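Local coordinates for protein 3-oxo-glucose-6-phosphate:glutamate aminotransferase (Bacillus subtilis subsp. subtilis, PDB 4K2I) that catalyses the reversible, pyridoxal phosphate-dependent transfer of an amino group from glutamate to 3-dehydro-glucose 6-phosphate, giving kanosamine 6-phosphate for antibiotic synthesis, at residues B[272-277]-B[291-296]; B[353-358]-B[411-416]; B[64-69]-B[423-428]; B[129-134]-B[222-227]. All blocks are in the same frame, centred on the assembly; numbering follows the deposited sequence.

Interaction 1. Residues B[272-277]-B[291-296]. With PMP (4'-deoxy-4'-aminopyridoxal-5'-phosphate), chain C.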
# COMPACT_ATOMS: atom_id res chain seq x y z
N ILE B 272 -2.03 -15.37 -3.37
CA ILE B 272 -2.71 -15.01 -2.13
C ILE B 272 -1.79 -15.18 -0.92
O ILE B 272 -1.72 -14.29 -0.06
CB ILE B 272 -4.04 -15.78 -1.96
CG1 ILE B 272 -4.99 -15.42 -3.11
CG2 ILE B 272 -4.70 -15.44 -0.63
CD1 ILE B 272 -6.28 -16.25 -3.17
N GLN B 273 -1.05 -16.29 -0.87
CA GLN B 273 -0.17 -16.53 0.25
C GLN B 273 0.93 -15.47 0.35
O GLN B 273 1.19 -14.96 1.43
CB GLN B 273 0.44 -17.95 0.19
CG GLN B 273 -0.61 -19.06 0.30
CD GLN B 273 -0.09 -20.40 -0.15
OE1 GLN B 273 1.00 -20.50 -0.71
NE2 GLN B 273 -0.87 -21.45 0.08
N PHE B 274 1.57 -15.15 -0.78
CA PHE B 274 2.58 -14.10 -0.80
C PHE B 274 1.99 -12.72 -0.48
O PHE B 274 2.67 -11.87 0.08
CB PHE B 274 3.35 -14.06 -2.13
CG PHE B 274 4.52 -15.01 -2.19
CD1 PHE B 274 5.67 -14.77 -1.45
CD2 PHE B 274 4.47 -16.15 -3.00
CE1 PHE B 274 6.75 -15.64 -1.50
CE2 PHE B 274 5.54 -17.02 -3.05
CZ PHE B 274 6.69 -16.77 -2.30
N SER B 275 0.73 -12.51 -0.83
CA SER B 275 0.11 -11.19 -0.69
C SER B 275 -0.23 -10.91 0.76
O SER B 275 -0.48 -9.77 1.15
CB SER B 275 -1.16 -11.08 -1.55
OG SER B 275 -2.26 -11.73 -0.91
N TYR B 276 -0.28 -11.96 1.57
CA TYR B 276 -0.67 -11.78 2.96
C TYR B 276 0.13 -12.68 3.92
O TYR B 276 -0.37 -13.71 4.39
CB TYR B 276 -2.18 -11.97 3.13
CG TYR B 276 -2.69 -11.47 4.45
CD1 TYR B 276 -2.48 -10.15 4.83
CD2 TYR B 276 -3.36 -12.31 5.34
CE1 TYR B 276 -2.93 -9.67 6.04
CE2 TYR B 276 -3.81 -11.84 6.56
CZ TYR B 276 -3.59 -10.52 6.91
OH TYR B 276 -4.03 -10.03 8.12
N HIS B 277 1.40 -12.30 4.13
CA HIS B 277 2.24 -12.83 5.20
C HIS B 277 2.61 -14.32 5.12
O HIS B 277 3.11 -14.87 6.09
CB HIS B 277 1.62 -12.54 6.57
CG HIS B 277 1.60 -11.09 6.91
ND1 HIS B 277 2.75 -10.35 7.04
CD2 HIS B 277 0.57 -10.24 7.12
CE1 HIS B 277 2.43 -9.09 7.33
NE2 HIS B 277 1.11 -9.00 7.38
N PHE B 291 7.68 -16.97 3.95
CA PHE B 291 7.28 -15.60 4.28
C PHE B 291 6.33 -15.02 3.26
O PHE B 291 6.13 -15.58 2.18
CB PHE B 291 8.50 -14.68 4.35
CG PHE B 291 9.16 -14.48 3.02
CD1 PHE B 291 8.84 -13.40 2.22
CD2 PHE B 291 10.11 -15.40 2.56
CE1 PHE B 291 9.44 -13.22 0.99
CE2 PHE B 291 10.71 -15.23 1.33
CZ PHE B 291 10.38 -14.13 0.54
N GLY B 292 5.78 -13.86 3.60
CA GLY B 292 4.95 -13.12 2.66
C GLY B 292 4.97 -11.64 3.01
O GLY B 292 5.67 -11.21 3.92
N PHE B 293 4.17 -10.87 2.28
CA PHE B 293 4.15 -9.44 2.44
C PHE B 293 2.82 -9.00 3.02
O PHE B 293 1.98 -9.83 3.37
CB PHE B 293 4.39 -8.76 1.09
CG PHE B 293 5.67 -9.17 0.41
CD1 PHE B 293 6.87 -8.52 0.70
CD2 PHE B 293 5.69 -10.19 -0.53
CE1 PHE B 293 8.06 -8.90 0.07
CE2 PHE B 293 6.87 -10.58 -1.16
CZ PHE B 293 8.05 -9.93 -0.86
N ASN B 294 2.64 -7.69 3.15
CA ASN B 294 1.37 -7.13 3.54
C ASN B 294 0.91 -6.31 2.36
O ASN B 294 0.99 -5.07 2.38
CB ASN B 294 1.52 -6.25 4.78
CG ASN B 294 0.19 -5.79 5.33
OD1 ASN B 294 -0.86 -6.23 4.88
ND2 ASN B 294 0.22 -4.90 6.32
N SER B 295 0.46 -7.00 1.32
CA SER B 295 0.28 -6.34 0.04
C SER B 295 -1.05 -6.58 -0.66
O SER B 295 -1.10 -6.50 -1.88
CB SER B 295 1.42 -6.69 -0.90
OG SER B 295 2.63 -6.15 -0.41
N LYS B 296 -2.11 -6.85 0.09
CA LYS B 296 -3.46 -6.84 -0.48
C LYS B 296 -3.94 -5.40 -0.69
O LYS B 296 -3.51 -4.49 0.02
CB LYS B 296 -4.45 -7.57 0.44
CG LYS B 296 -4.12 -9.04 0.73
CD LYS B 296 -5.13 -9.63 1.69
CE LYS B 296 -6.49 -9.81 1.02
NZ LYS B 296 -7.58 -10.06 2.01
N1 PMP C . 4.49 -5.59 14.16
C2 PMP C . 3.45 -5.82 15.05
C2A PMP C . 3.75 -6.14 16.49
C3 PMP C . 2.13 -5.75 14.59
O3 PMP C . 1.09 -5.97 15.46
C4 PMP C . 1.86 -5.45 13.26
C4A PMP C . 0.41 -5.38 12.77
N4A PMP C . -0.47 -6.31 13.49
C5 PMP C . 2.93 -5.22 12.38
C6 PMP C . 4.24 -5.30 12.85
C5A PMP C . 2.71 -4.90 10.93
O4P PMP C . 2.05 -3.67 10.77
P PMP C . 1.18 -3.37 9.44
O1P PMP C . 1.88 -3.89 8.21
O2P PMP C . 0.91 -1.87 9.36
O3P PMP C . -0.12 -4.18 9.58
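Phe274, near the C-terminal end of helix 265-275, meets segment 291-296 with both its ring and its carbonyl. Ring atom CE1 lies 3.7 Å from Phe291 O, while Phe274 O accepts from Phe293 N at 2.8 Å in a nearly straight bond (168° at the hydrogen). Ser275 supplies the next tie, its O accepting from Ser295 N at 2.9 Å. Its hydroxyl, turned by a chi1 of 79°, donates back to Ile272 O and packs against Lys296 CG. Tyr276, which binds substrate, rests its CB 4.0 Å from Lys296 CD, and Asn294 OD1 approaches the ring edge at CE1. His277 N then donates to Phe293 O at 2.6 Å, a bond bent to 141°, and that same oxygen sits 3.7 Å above the centre of the imidazole. The imidazole runs alongside Asn294, whose ND2 donates to phosphate oxygen O1P of a PMP at 2.7 Å. Most other polar partners of this PMP belong to the second subunit, so the contact helps complete an active site across the dimer. Behind it lies helix 127-137: Phe274 and Ser295 pack on Ile133, and Phe293 on Leu136.

Interaction 2. Residues B[353-358]-B[411-416]. With EDO (1,2-ethanediol), chain N.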
# COMPACT_ATOMS: atom_id res chain seq x y z
N PHE B 353 0.60 9.00 -25.53
CA PHE B 353 0.61 9.19 -26.98
C PHE B 353 1.98 9.62 -27.52
O PHE B 353 2.34 10.80 -27.46
CB PHE B 353 -0.48 10.20 -27.41
CG PHE B 353 -0.67 10.26 -28.90
CD1 PHE B 353 -1.55 9.39 -29.53
CD2 PHE B 353 0.05 11.16 -29.67
CE1 PHE B 353 -1.74 9.43 -30.91
CE2 PHE B 353 -0.12 11.20 -31.06
CZ PHE B 353 -1.01 10.33 -31.68
N PRO B 354 2.74 8.66 -28.05
CA PRO B 354 4.10 8.92 -28.53
C PRO B 354 4.22 9.26 -30.00
O PRO B 354 3.78 8.50 -30.85
CB PRO B 354 4.82 7.59 -28.28
CG PRO B 354 3.73 6.55 -28.38
CD PRO B 354 2.46 7.22 -27.91
N ILE B 355 4.85 10.38 -30.31
CA ILE B 355 5.30 10.59 -31.68
C ILE B 355 6.82 10.46 -31.65
O ILE B 355 7.41 10.36 -30.58
CB ILE B 355 4.88 11.97 -32.23
CG1 ILE B 355 5.60 13.10 -31.48
CG2 ILE B 355 3.37 12.13 -32.13
CD1 ILE B 355 5.29 14.49 -32.04
N LYS B 356 7.44 10.42 -32.82
CA LYS B 356 8.90 10.47 -32.88
C LYS B 356 9.33 11.68 -33.70
O LYS B 356 8.78 11.94 -34.77
CB LYS B 356 9.49 9.17 -33.44
CG LYS B 356 9.10 7.93 -32.64
CD LYS B 356 10.14 6.82 -32.70
CE LYS B 356 10.39 6.35 -34.10
NZ LYS B 356 11.44 5.30 -34.14
N VAL B 357 10.29 12.43 -33.17
CA VAL B 357 10.90 13.54 -33.89
C VAL B 357 12.42 13.31 -34.01
O VAL B 357 12.96 12.39 -33.37
CB VAL B 357 10.65 14.90 -33.18
CG1 VAL B 357 9.15 15.12 -32.95
CG2 VAL B 357 11.39 14.95 -31.87
N ARG B 358 13.09 14.14 -34.80
CA ARG B 358 14.53 14.02 -34.98
C ARG B 358 15.25 14.21 -33.66
O ARG B 358 14.95 15.14 -32.90
CB ARG B 358 15.04 15.05 -35.99
CG ARG B 358 14.95 14.60 -37.44
CD ARG B 358 15.43 15.69 -38.39
NE ARG B 358 16.60 16.41 -37.89
CZ ARG B 358 17.86 16.12 -38.22
NH1 ARG B 358 18.11 15.13 -39.06
NH2 ARG B 358 18.86 16.83 -37.71
N GLN B 411 14.26 9.87 -29.61
CA GLN B 411 13.36 10.47 -30.59
C GLN B 411 11.94 10.72 -30.09
O GLN B 411 11.22 11.57 -30.61
CB GLN B 411 13.28 9.57 -31.82
CG GLN B 411 14.49 9.59 -32.71
CD GLN B 411 14.25 8.77 -33.96
OE1 GLN B 411 14.38 7.55 -33.94
NE2 GLN B 411 13.86 9.44 -35.04
N VAL B 412 11.53 9.96 -29.08
CA VAL B 412 10.14 9.92 -28.67
C VAL B 412 9.70 11.20 -27.97
O VAL B 412 10.47 11.83 -27.22
CB VAL B 412 9.84 8.70 -27.76
CG1 VAL B 412 10.53 8.87 -26.41
CG2 VAL B 412 8.34 8.51 -27.59
N LEU B 413 8.46 11.59 -28.23
CA LEU B 413 7.88 12.75 -27.59
C LEU B 413 6.42 12.44 -27.31
O LEU B 413 5.68 12.03 -28.22
CB LEU B 413 8.00 13.97 -28.50
CG LEU B 413 7.45 15.27 -27.93
CD1 LEU B 413 8.17 15.61 -26.64
CD2 LEU B 413 7.62 16.36 -28.96
N HIS B 414 6.01 12.60 -26.06
CA HIS B 414 4.62 12.36 -25.69
C HIS B 414 3.81 13.65 -25.71
O HIS B 414 4.24 14.66 -25.15
CB HIS B 414 4.54 11.66 -24.34
CG HIS B 414 5.06 10.26 -24.38
ND1 HIS B 414 6.32 9.92 -23.94
CD2 HIS B 414 4.51 9.12 -24.88
CE1 HIS B 414 6.52 8.63 -24.14
NE2 HIS B 414 5.45 8.12 -24.71
N LEU B 415 2.65 13.60 -26.37
CA LEU B 415 1.72 14.73 -26.42
C LEU B 415 0.60 14.53 -25.41
O LEU B 415 0.23 13.40 -25.12
CB LEU B 415 1.12 14.86 -27.82
CG LEU B 415 2.14 14.87 -28.96
CD1 LEU B 415 1.43 15.00 -30.28
CD2 LEU B 415 3.15 16.02 -28.77
N PRO B 416 0.05 15.64 -24.87
CA PRO B 416 -1.02 15.51 -23.87
C PRO B 416 -2.20 14.67 -24.37
O PRO B 416 -2.66 14.85 -25.51
CB PRO B 416 -1.47 16.96 -23.63
CG PRO B 416 -0.34 17.81 -24.08
CD PRO B 416 0.40 17.05 -25.15
C1 EDO N . 5.60 6.64 -33.30
O1 EDO N . 4.72 6.29 -32.23
C2 EDO N . 6.34 5.39 -33.76
O2 EDO N . 5.40 4.48 -34.34
O HOH W 1 0.78 11.22 -23.84
O HOH W 2 13.90 4.88 -33.79
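Ile355 and Leu413 face each other as an antiparallel hydrogen-bonded pair: Ile355 N donates to Leu413 O at 2.8 Å, and Leu413 N returns the bond to Ile355 O at 2.9 Å. Val357 N extends the ladder with a 171° bond to Gln411 O, just ahead of strand 412-415. The strand directions differ by 140°, so the ribbon is strongly twisted. Lys356 can be traced outward. Its CB lies 4.1 Å from Gln411 CB; CG packs 3.8 Å from C1 of a bound ethanediol, probably from the crystallisation liquor; CD and CE continue past that molecule's C2; and NZ ends 3.7 Å from Gln411 OE1. No direct bond joins those last two atoms. A water lies between them, but the link is doubtful, since it sits only 2.5 Å from Lys356 NZ; Pro174 O gives the ammonium a further partner. Pro354, Val412 and His414 share this face of the sheet, with Pro354 CB 3.7 Å from Val412 CG2 and the His414 ring slanting across the proline. Phe353, Ile355, Leu413 and Leu415 make up the other, apolar face. There a chi1 of 67° sets Ile355 CG1 between its backbone N and carbonyl carbon, bringing it 3.9 Å from Leu413 CB; its CG2 meets Leu415 CD1. Helices 312-329, 362-373 and 423-438 receive this apolar face. A short antiparallel sheet backed by helices in this way is typical of the small C-terminal domain of fold type I pyridoxal phosphate enzymes.

Interaction 3. Residues B[64-69]-B[423-428]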
# COMPACT_ATOMS: atom_id res chain seq x y z
N ARG B 64 -12.82 29.12 -27.42
CA ARG B 64 -12.30 29.41 -26.08
C ARG B 64 -10.78 29.61 -26.17
O ARG B 64 -10.05 28.73 -26.62
CB ARG B 64 -12.66 28.28 -25.10
CG ARG B 64 -12.25 28.54 -23.67
CD ARG B 64 -12.71 27.41 -22.74
NE ARG B 64 -12.01 26.15 -22.97
CZ ARG B 64 -10.89 25.77 -22.35
NH1 ARG B 64 -10.32 26.56 -21.44
NH2 ARG B 64 -10.34 24.58 -22.63
N GLU B 65 -10.32 30.78 -25.75
CA GLU B 65 -8.91 31.10 -25.88
C GLU B 65 -8.06 30.21 -24.99
O GLU B 65 -8.39 29.98 -23.84
CB GLU B 65 -8.63 32.58 -25.58
CG GLU B 65 -7.23 32.99 -26.02
CD GLU B 65 -6.86 34.42 -25.64
OE1 GLU B 65 -6.16 35.06 -26.44
OE2 GLU B 65 -7.27 34.89 -24.54
N ILE B 66 -6.97 29.70 -25.55
CA ILE B 66 -6.08 28.86 -24.77
C ILE B 66 -4.66 29.38 -24.81
O ILE B 66 -4.07 29.51 -25.88
CB ILE B 66 -6.16 27.43 -25.26
CG1 ILE B 66 -7.51 26.86 -24.85
CG2 ILE B 66 -5.02 26.58 -24.67
CD1 ILE B 66 -7.79 25.64 -25.50
N SER B 67 -4.13 29.69 -23.63
CA SER B 67 -2.77 30.22 -23.52
C SER B 67 -1.77 29.21 -22.95
O SER B 67 -0.57 29.31 -23.21
CB SER B 67 -2.78 31.48 -22.66
OG SER B 67 -3.19 31.17 -21.35
N LYS B 68 -2.25 28.25 -22.17
CA LYS B 68 -1.40 27.18 -21.63
C LYS B 68 -2.05 25.83 -21.87
O LYS B 68 -3.28 25.72 -21.82
CB LYS B 68 -1.19 27.34 -20.13
CG LYS B 68 -0.64 28.68 -19.68
CD LYS B 68 -0.41 28.68 -18.17
CE LYS B 68 0.09 30.04 -17.67
NZ LYS B 68 0.39 30.00 -16.20
N VAL B 69 -1.24 24.81 -22.12
CA VAL B 69 -1.73 23.43 -22.16
C VAL B 69 -0.83 22.56 -21.30
O VAL B 69 0.25 22.13 -21.74
CB VAL B 69 -1.83 22.87 -23.60
CG1 VAL B 69 -2.36 21.45 -23.58
CG2 VAL B 69 -2.73 23.74 -24.43
N LEU B 423 -10.84 19.34 -26.79
CA LEU B 423 -10.47 19.39 -28.20
C LEU B 423 -9.85 20.73 -28.56
O LEU B 423 -8.98 20.79 -29.41
CB LEU B 423 -11.68 19.09 -29.09
CG LEU B 423 -12.34 17.73 -28.85
CD1 LEU B 423 -13.36 17.43 -29.94
CD2 LEU B 423 -11.31 16.62 -28.78
N GLU B 424 -10.27 21.81 -27.91
CA GLU B 424 -9.64 23.10 -28.19
C GLU B 424 -8.20 23.21 -27.65
O GLU B 424 -7.36 23.89 -28.24
CB GLU B 424 -10.52 24.30 -27.77
CG GLU B 424 -10.83 24.40 -26.28
CD GLU B 424 -12.04 23.60 -25.85
OE1 GLU B 424 -12.53 22.76 -26.65
OE2 GLU B 424 -12.49 23.82 -24.72
N GLU B 425 -7.90 22.54 -26.54
CA GLU B 425 -6.50 22.43 -26.12
C GLU B 425 -5.71 21.63 -27.15
O GLU B 425 -4.59 21.98 -27.52
CB GLU B 425 -6.36 21.76 -24.76
CG GLU B 425 -6.72 22.63 -23.58
CD GLU B 425 -6.95 21.79 -22.33
OE1 GLU B 425 -7.96 21.05 -22.29
OE2 GLU B 425 -6.11 21.86 -21.40
N GLN B 426 -6.32 20.54 -27.61
CA GLN B 426 -5.66 19.70 -28.59
C GLN B 426 -5.35 20.48 -29.87
O GLN B 426 -4.27 20.31 -30.45
CB GLN B 426 -6.48 18.45 -28.90
CG GLN B 426 -5.74 17.47 -29.79
CD GLN B 426 -6.57 16.25 -30.10
OE1 GLN B 426 -7.74 16.36 -30.47
NE2 GLN B 426 -5.97 15.07 -29.93
N ASP B 427 -6.29 21.32 -30.32
CA ASP B 427 -6.03 22.19 -31.47
C ASP B 427 -4.74 22.98 -31.28
O ASP B 427 -3.87 23.00 -32.16
CB ASP B 427 -7.20 23.16 -31.71
CG ASP B 427 -8.47 22.45 -32.16
OD1 ASP B 427 -8.39 21.28 -32.59
OD2 ASP B 427 -9.55 23.07 -32.09
N ARG B 428 -4.62 23.61 -30.11
CA ARG B 428 -3.44 24.38 -29.75
C ARG B 428 -2.17 23.54 -29.83
O ARG B 428 -1.16 23.96 -30.41
CB ARG B 428 -3.62 24.98 -28.36
CG ARG B 428 -2.42 25.74 -27.83
CD ARG B 428 -2.43 27.16 -28.33
NE ARG B 428 -1.45 28.03 -27.67
CZ ARG B 428 -1.35 29.33 -27.94
NH1 ARG B 428 -2.16 29.88 -28.83
NH2 ARG B 428 -0.44 30.09 -27.33
O HOH W 3 -5.50 24.38 -20.60
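Segment 64-69 passes the first turns of helix 423-438 without regular structure of its own, the CA atoms coming within 7.2 Å at Arg64 and Glu424 and 6.3 Å at Val69 and Glu425, and no hydrogen bond joins the two backbones. Side chains do the work. Arg64 grips Glu424 in a side-on salt bridge, NE and NH2 converging on one oxygen: NE lies 3.0 Å and NH2 3.1 Å from Glu424 OE2. The oxygen lies in the guanidinium plane, yet the carboxylate is turned 76° against it, and the NE bond uses the anti lone pair. Glu424 OE1 is held by Gln61 N, which further fixes the carboxylate. Ile66 drives CD1 into the helix surface, 3.3 Å from Glu425 N and 3.7 Å from Glu425 CG. Its carbonyl oxygen meanwhile sits over the guanidinium centre of Arg428, 3.4 Å from CZ; the arginine's NE donates instead to Phe373 O. Val69 CG2 packs 4.0 Å from Arg428 CG, and a water links Lys68 O to Glu425 OE2. Glu425 OE1 pairs with Thr422 and Arg76. Here the N-terminal region of NtdA is fastened to the last helix of the aminotransferase fold, away from the active site. Leu423 and Gln426 pack that helix on helix 312-329, while Val69 bonds by its backbone to Gly374 and Gln376, just beyond helix 362-373.

Interaction 4. Residues B[129-134]-B[222-227]. With PMP (4'-deoxy-4'-aminopyridoxal-5'-phosphate), chain M.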
# COMPACT_ATOMS: atom_id res chain seq x y z
N ASP B 129 3.86 -4.32 -6.54
CA ASP B 129 3.68 -5.49 -5.70
C ASP B 129 3.12 -6.69 -6.47
O ASP B 129 3.53 -7.82 -6.24
CB ASP B 129 2.76 -5.14 -4.52
CG ASP B 129 3.43 -4.19 -3.52
OD1 ASP B 129 4.53 -4.52 -3.04
OD2 ASP B 129 2.86 -3.11 -3.25
N ALA B 130 2.18 -6.42 -7.38
CA ALA B 130 1.61 -7.45 -8.26
C ALA B 130 2.68 -8.19 -9.07
O ALA B 130 2.74 -9.42 -9.08
CB ALA B 130 0.57 -6.81 -9.20
N ILE B 131 3.54 -7.43 -9.73
CA ILE B 131 4.67 -8.02 -10.44
C ILE B 131 5.58 -8.82 -9.52
O ILE B 131 5.90 -9.97 -9.81
CB ILE B 131 5.49 -6.94 -11.17
CG1 ILE B 131 4.56 -6.08 -12.04
CG2 ILE B 131 6.58 -7.59 -12.02
CD1 ILE B 131 5.24 -4.91 -12.71
N MET B 132 5.98 -8.22 -8.39
CA MET B 132 6.90 -8.84 -7.45
C MET B 132 6.35 -10.15 -6.88
O MET B 132 7.02 -11.16 -6.85
CB MET B 132 7.24 -7.87 -6.30
CG MET B 132 8.23 -8.41 -5.29
SD MET B 132 8.51 -7.28 -3.89
CE MET B 132 8.57 -5.70 -4.75
N ILE B 133 5.10 -10.11 -6.44
CA ILE B 133 4.43 -11.30 -5.94
C ILE B 133 4.21 -12.34 -7.05
O ILE B 133 4.35 -13.54 -6.83
CB ILE B 133 3.09 -10.90 -5.30
CG1 ILE B 133 3.37 -10.18 -3.97
CG2 ILE B 133 2.18 -12.11 -5.09
CD1 ILE B 133 2.13 -9.43 -3.40
N GLY B 134 3.89 -11.86 -8.26
CA GLY B 134 3.70 -12.76 -9.39
C GLY B 134 4.93 -13.58 -9.73
O GLY B 134 4.84 -14.79 -9.96
N ILE B 222 5.02 -13.54 -17.56
CA ILE B 222 4.26 -12.61 -16.72
C ILE B 222 4.30 -11.26 -17.40
O ILE B 222 5.37 -10.75 -17.72
CB ILE B 222 4.84 -12.55 -15.30
CG1 ILE B 222 4.20 -11.41 -14.50
CG2 ILE B 222 6.38 -12.40 -15.34
CD1 ILE B 222 4.44 -11.49 -12.99
N GLU B 223 3.13 -10.70 -17.69
CA GLU B 223 3.11 -9.46 -18.45
C GLU B 223 2.83 -8.26 -17.57
O GLU B 223 2.01 -8.31 -16.64
CB GLU B 223 2.10 -9.53 -19.60
CG GLU B 223 0.68 -9.72 -19.14
CD GLU B 223 -0.28 -9.91 -20.28
OE1 GLU B 223 -1.40 -10.38 -19.99
OE2 GLU B 223 0.06 -9.59 -21.45
N ASP B 224 3.55 -7.18 -17.85
CA ASP B 224 3.32 -5.92 -17.18
C ASP B 224 2.31 -5.15 -18.02
O ASP B 224 2.68 -4.48 -18.99
CB ASP B 224 4.63 -5.13 -17.04
CG ASP B 224 4.46 -3.79 -16.34
OD1 ASP B 224 3.30 -3.36 -16.15
OD2 ASP B 224 5.48 -3.16 -15.99
N ALA B 225 1.04 -5.26 -17.64
CA ALA B 225 -0.03 -4.55 -18.33
C ALA B 225 -0.52 -3.39 -17.47
O ALA B 225 -1.68 -2.99 -17.54
CB ALA B 225 -1.19 -5.50 -18.62
N CYS B 226 0.37 -2.85 -16.64
CA CYS B 226 -0.03 -1.77 -15.75
C CYS B 226 -0.60 -0.55 -16.47
O CYS B 226 -1.41 0.18 -15.89
CB CYS B 226 1.10 -1.41 -14.78
SG CYS B 226 1.39 -2.78 -13.61
N GLN B 227 -0.23 -0.34 -17.73
CA GLN B 227 -0.79 0.76 -18.50
C GLN B 227 -1.80 0.29 -19.56
O GLN B 227 -2.22 1.06 -20.41
CB GLN B 227 0.32 1.57 -19.19
CG GLN B 227 1.37 2.10 -18.22
CD GLN B 227 2.46 2.91 -18.90
OE1 GLN B 227 2.56 2.95 -20.13
NE2 GLN B 227 3.28 3.57 -18.10
N1 PMP M . 4.71 -0.84 -14.74
C2 PMP M . 4.44 0.26 -15.52
C2A PMP M . 4.68 0.16 -17.01
C3 PMP M . 3.96 1.43 -14.89
O3 PMP M . 3.67 2.57 -15.58
C4 PMP M . 3.77 1.46 -13.52
C4A PMP M . 3.24 2.76 -12.86
N4A PMP M . 3.63 3.99 -13.58
C5 PMP M . 4.06 0.31 -12.76
C6 PMP M . 4.52 -0.82 -13.39
C5A PMP M . 3.87 0.27 -11.27
O4P PMP M . 2.52 0.41 -10.93
P PMP M . 2.12 0.97 -9.48
O1P PMP M . 3.04 0.35 -8.45
O2P PMP M . 0.64 0.67 -9.21
O3P PMP M . 2.42 2.48 -9.47
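Ile131 CD1, an apolar methyl, lies against the very carboxylate that faces the cofactor's pyridine nitrogen, 3.7 Å from Asp224 OD2. That oxygen is 2.7 Å from the pyridine N1 of PMP and also takes a hydrogen bond from Thr156 OG1. An aspartate facing the ring nitrogen is a hallmark of fold type I pyridoxal phosphate enzymes, so the isoleucine methyl packs against a group at the heart of the site. Asp224 OD1 is engaged too, accepting from Cys226 N at 3.0 Å in an Asx turn, which limits rotation of the carboxylate. With CG anti to the backbone N (chi1 180°), the acid group is placed between helix and cofactor. Cys226 lies over one face of the pyridine ring, its CB 3.7 Å from N1, and Gln227 NE2 donates to PMP O3 at 2.7 Å. The amide's OE1 is held by Tyr201 N, an arrangement that helps orient the NE2 end. Earlier in the strand, Ile222 extends CD1 toward the helix, where it rests 3.8 Å from Ile131 O and 3.9 Å from Gly134 CA, a methyl laid against bare helix backbone. No hydrogen bond crosses between the two segments; helix 129-134 and strand 222-224 run nearly antiparallel (168°), their axes 9.6 Å apart at closest. Strand 220-224 lies between strands 192-195 and 240-244 of the large mixed sheet; helix 127-137 covers it, also packing on strands 240-244 and 258-262 and on helix 154-162.

Along the chain, segment 64-69 opens interaction 3, whose partner 423-428 comes last; interactions 4, 1 and 2 follow one another in between. In space they form two groups. Interactions 1 and 4 have centres 15 Å apart and share helix 127-137, where Ile133 touches Phe274, Ser275 and Ser295; both reach a PMP, but not the same one, since Asn294 serves the second subunit's site. Interactions 2 and 3, 19 Å apart, lie on the opposite side of the chain's centre and meet where Pro416 touches Val69. Interaction 1 is 47 Å from interaction 3, centre to centre. Even so, interactions 2 and 4 approach to about 7 Å (nearest atoms), so the C-terminal sheet borders the cofactor site.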